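N-acetylmuramoyl-L-alanine amidase AmiD (Escherichia coli, PDB 3D2Y) cleaves, with one bound zinc ion, the amide link between N-acetylmuramoyl residues and L-amino acids in cell-wall glycopeptides of Escherichia coli. Local coordinates at residues Q126-A129 with L130-L133; D153-P156 with Q157-D161. One frame throughout, in Å; residues are numbered along the deposited sequence.

Contact 1 (Q126-A129 with L130-L133)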
loop_
_atom_site.group_PDB
_atom_site.type_symbol
_atom_site.label_atom_id
_atom_site.label_comp_id
_atom_site.label_asym_id
_atom_site.label_seq_id
_atom_site.Cartn_x
_atom_site.Cartn_y
_atom_site.Cartn_z
ATOM N N GLN A 126 12.851 5.726 -10.799
ATOM C CA GLN A 126 12.188 4.623 -10.086
ATOM C C GLN A 126 10.677 4.710 -10.186
ATOM O O GLN A 126 10.010 3.718 -10.500
ATOM C CB GLN A 126 12.623 4.618 -8.623
ATOM C CG GLN A 126 12.016 3.500 -7.747
ATOM C CD GLN A 126 12.642 3.451 -6.374
ATOM O OE1 GLN A 126 12.427 4.347 -5.526
ATOM N NE2 GLN A 126 13.453 2.417 -6.143
ATOM N N ILE A 127 10.135 5.891 -9.926
ATOM C CA ILE A 127 8.675 6.081 -10.024
ATOM C C ILE A 127 8.237 5.800 -11.475
ATOM O O ILE A 127 7.222 5.116 -11.740
ATOM C CB ILE A 127 8.318 7.541 -9.581
ATOM C CG1 ILE A 127 8.787 7.816 -8.113
ATOM C CG2 ILE A 127 6.842 7.842 -9.789
ATOM C CD1 ILE A 127 8.227 6.820 -7.048
ATOM N N GLN A 128 9.041 6.270 -12.429
ATOM C CA GLN A 128 8.699 6.085 -13.840
ATOM C C GLN A 128 8.626 4.590 -14.238
ATOM O O GLN A 128 7.798 4.182 -15.074
ATOM C CB GLN A 128 9.690 6.870 -14.745
ATOM C CG GLN A 128 9.435 8.416 -14.861
ATOM C CD GLN A 128 7.944 8.814 -14.913
ATOM O OE1 GLN A 128 7.400 9.362 -13.947
ATOM N NE2 GLN A 128 7.289 8.534 -16.030
ATOM N N ALA A 129 9.511 3.788 -13.646
ATOM C CA ALA A 129 9.562 2.326 -13.828
ATOM C C ALA A 129 8.389 1.646 -13.136
ATOM O O ALA A 129 7.759 0.703 -13.684
ATOM C CB ALA A 129 10.899 1.797 -13.286
ATOM N N LEU A 130 8.094 2.124 -11.926
ATOM C CA LEU A 130 6.959 1.602 -11.113
ATOM C C LEU A 130 5.603 1.723 -11.775
ATOM O O LEU A 130 4.801 0.797 -11.677
ATOM C CB LEU A 130 6.942 2.313 -9.770
ATOM C CG LEU A 130 5.842 1.957 -8.764
ATOM C CD1 LEU A 130 5.801 0.424 -8.482
ATOM C CD2 LEU A 130 5.991 2.810 -7.507
ATOM N N ILE A 131 5.329 2.863 -12.411
ATOM C CA ILE A 131 3.982 3.152 -12.968
ATOM C C ILE A 131 3.436 2.037 -13.910
ATOM O O ILE A 131 2.386 1.511 -13.634
ATOM C CB ILE A 131 3.923 4.624 -13.572
ATOM C CG1 ILE A 131 4.006 5.635 -12.419
ATOM C CG2 ILE A 131 2.654 4.827 -14.487
ATOM C CD1 ILE A 131 4.298 7.158 -12.847
ATOM N N PRO A 132 4.163 1.662 -14.995
ATOM C CA PRO A 132 3.647 0.592 -15.885
ATOM C C PRO A 132 3.530 -0.803 -15.236
ATOM O O PRO A 132 2.657 -1.582 -15.614
ATOM C CB PRO A 132 4.632 0.600 -17.049
ATOM C CG PRO A 132 5.884 1.175 -16.459
ATOM C CD PRO A 132 5.437 2.211 -15.503
ATOM N N LEU A 133 4.372 -1.104 -14.255
ATOM C CA LEU A 133 4.294 -2.370 -13.549
ATOM C C LEU A 133 3.056 -2.376 -12.649
ATOM O O LEU A 133 2.254 -3.317 -12.677
ATOM C CB LEU A 133 5.581 -2.601 -12.734
ATOM C CG LEU A 133 5.522 -3.777 -11.735
ATOM C CD1 LEU A 133 5.322 -5.142 -12.460
ATOM C CD2 LEU A 133 6.733 -3.748 -10.795
#

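Contact 2 (D153-P156 with Q157-D161)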
loop_
_atom_site.group_PDB
_atom_site.type_symbol
_atom_site.label_atom_id
_atom_site.label_comp_id
_atom_site.label_asym_id
_atom_site.label_seq_id
_atom_site.Cartn_x
_atom_site.Cartn_y
_atom_site.Cartn_z
ATOM N N ASP A 153 0.271 1.376 6.094
ATOM C CA ASP A 153 -1.190 1.366 6.151
ATOM C C ASP A 153 -1.677 0.055 6.778
ATOM O O ASP A 153 -2.724 0.035 7.454
ATOM C CB ASP A 153 -1.812 1.519 4.763
ATOM C CG ASP A 153 -1.550 2.900 4.130
ATOM O OD1 ASP A 153 -1.364 3.899 4.858
ATOM O OD2 ASP A 153 -1.545 2.981 2.885
ATOM N N ILE A 154 -0.957 -1.047 6.524
ATOM C CA ILE A 154 -1.483 -2.374 6.894
ATOM C C ILE A 154 -0.854 -2.883 8.183
ATOM O O ILE A 154 -1.354 -3.841 8.782
ATOM C CB ILE A 154 -1.350 -3.422 5.768
ATOM C CG1 ILE A 154 0.115 -3.819 5.526
ATOM C CG2 ILE A 154 -2.064 -2.944 4.533
ATOM C CD1 ILE A 154 0.260 -4.760 4.302
ATOM N N ALA A 155 0.239 -2.239 8.595
ATOM C CA ALA A 155 0.896 -2.499 9.892
ATOM C C ALA A 155 1.376 -1.200 10.568
ATOM O O ALA A 155 2.611 -1.007 10.730
ATOM C CB ALA A 155 2.132 -3.403 9.678
ATOM N N PRO A 156 0.452 -0.297 10.902
ATOM C CA PRO A 156 0.830 1.064 11.348
ATOM C C PRO A 156 1.670 1.127 12.609
ATOM O O PRO A 156 2.441 2.084 12.771
ATOM C CB PRO A 156 -0.516 1.793 11.525
ATOM C CG PRO A 156 -1.519 0.712 11.550
ATOM C CD PRO A 156 -1.011 -0.431 10.777
ATOM N N GLN A 157 1.565 0.118 13.475
ATOM C CA GLN A 157 2.364 0.132 14.717
ATOM C C GLN A 157 3.802 -0.306 14.451
ATOM O O GLN A 157 4.655 -0.117 15.327
ATOM C CB GLN A 157 1.803 -0.817 15.785
ATOM C CG GLN A 157 0.341 -0.568 16.197
ATOM C CD GLN A 157 0.125 0.836 16.734
ATOM O OE1 GLN A 157 0.986 1.382 17.419
ATOM N NE2 GLN A 157 -1.034 1.420 16.436
ATOM N N ARG A 158 4.053 -0.954 13.306
ATOM C CA ARG A 158 5.349 -1.613 13.077
ATOM C C ARG A 158 6.191 -0.954 12.017
ATOM O O ARG A 158 7.422 -1.106 12.026
ATOM C CB ARG A 158 5.170 -3.091 12.677
ATOM C CG ARG A 158 4.520 -3.964 13.780
ATOM C CD ARG A 158 4.574 -5.471 13.440
ATOM N NE ARG A 158 3.948 -5.814 12.150
ATOM C CZ ARG A 158 4.650 -6.085 11.046
ATOM N NH1 ARG A 158 5.966 -6.088 11.098
ATOM N NH2 ARG A 158 4.044 -6.391 9.893
ATOM N N LYS A 159 5.529 -0.318 11.043
ATOM C CA LYS A 159 6.218 0.144 9.810
ATOM C C LYS A 159 5.825 1.566 9.411
ATOM O O LYS A 159 4.703 2.011 9.675
ATOM C CB LYS A 159 5.909 -0.798 8.642
ATOM C CG LYS A 159 6.309 -2.232 8.869
ATOM C CD LYS A 159 7.822 -2.432 8.850
ATOM C CE LYS A 159 8.156 -3.829 9.304
ATOM N NZ LYS A 159 9.612 -4.090 8.926
ATOM N N ASP A 160 6.760 2.240 8.747
ATOM C CA ASP A 160 6.532 3.566 8.159
ATOM C C ASP A 160 6.523 3.566 6.632
ATOM O O ASP A 160 6.106 4.557 6.002
ATOM C CB ASP A 160 7.668 4.502 8.625
ATOM C CG ASP A 160 7.474 4.992 10.047
ATOM O OD1 ASP A 160 6.395 4.763 10.601
ATOM O OD2 ASP A 160 8.410 5.592 10.622
ATOM N N ASP A 161 7.069 2.502 6.034
ATOM C CA ASP A 161 7.315 2.480 4.597
ATOM C C ASP A 161 6.065 2.447 3.727
ATOM O O ASP A 161 5.040 1.869 4.148
ATOM C CB ASP A 161 8.372 1.413 4.220
ATOM C CG ASP A 161 7.911 -0.016 4.471
ATOM O OD1 ASP A 161 7.869 -0.781 3.480
ATOM O OD2 ASP A 161 7.573 -0.363 5.634
#

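Contact 1 (Q126-A129 with L130-L133)
Ile127 and Ile131 meet one turn apart on the helix 124-141, CG2 of Ile127 resting 4.0 Å from CD1 of Ile131, the two side chains crossing at a slant. Ile131 reaches back because its CG1 lies beside its own backbone N (chi1 -69°) and the chain then extends, which also brings CG1 to 3.3 Å from the carbonyl O of Ile127. That O accepts the N-H of Ile131 at 3.0 Å. One residue earlier, Leu130 N bonds to Gln126 O at 2.9 Å. The inner side is closed by neighbours: Leu130 packs on Ile103 and Leu105 of strand 100-105, Ile131 on Leu171 of helix 168-173, and the NE2 of Gln126 gives a hydrogen bond to Glu106 O. Gln128 and Pro132 are exposed instead. Gln128 bends at chi2 and runs beside Ile131, its OE1 4.0 Å from CD1. Pro132 has no N-H to give Gln128 O and puts its CD there instead, at 3.1 Å, a crowding of ring against backbone where the helix kinks. The chemistry is thus that of an amphipathic helix: buried and exposed side chains alternate round it, and the bonding of Leu130 and Ile131 lapses at the proline that follows.

Contact 2 (D153-P156 with Q157-D161)
The guanidinium of Arg158 and the methyl of Ala155 meet obliquely: NH2 lies 3.6 Å from Ala155 CB, and NE is at 3.9 Å from the same carbon. A bend at chi3 (-57°) folds the arginine back over the turn to make this touch. Its polar ends look elsewhere, NH2 to the carbonyl of Ile87 and NH1 to the backbone of the bound peptide, so the group is fixed by bonds as well as by packing.

One carbonyl closes the turn. Ala155 O takes the N-H of Arg158, whose N is 3.0 Å away and above the carbonyl plane, and also the N-H of Lys159, with N again at 3.0 Å. Lys159 N lies nearly on the line of the C=O, yet its N-H points less directly at the oxygen, at 142° against 157° for Arg158. Two donors grip this single oxygen and hold the turn shut just where the chain heads for the active site. Lys159, the transition-state stabiliser, starts from this bonded backbone; its NZ donates to the bound peptide's backbone. Two residues on, Asp161 is a ligand of the catalytic zinc, and its OD2 is hydrogen-bonded to ND1 of His151, another zinc ligand. Between them Asp160 forms salt bridges with Lys117 and Arg225.

The turn thus follows the short helix 151-154, whose Ile154 and Asp153 pack on Trp90 of strand 89-90, while Pro156 and Gln157 lie against helix 220-234, through Ala229 and through Arg225 and Val226 respectively.

Contact 1 comes first along the chain, on helix 124-141, and contact 2 follows on the turn after helix 151-154; strand 148-150, an outermost strand of the five-stranded mixed sheet, lies between them in sequence. Their centres are 23 Å apart and their nearest atoms about 11 Å, so they do not touch, though both belong to the same amidase domain. Contact 1 packs a helix on strand 100-105, which carries the proton acceptor Glu104; the side chains of Gln126 and Glu104 are about 8 Å apart. Strand 31-36, with the zinc ligand His35, lies between 100-105 and 148-150 in the sheet. Contact 1 is thus packing near the site, whereas contact 2, with Lys159 and Asp161, lies in it.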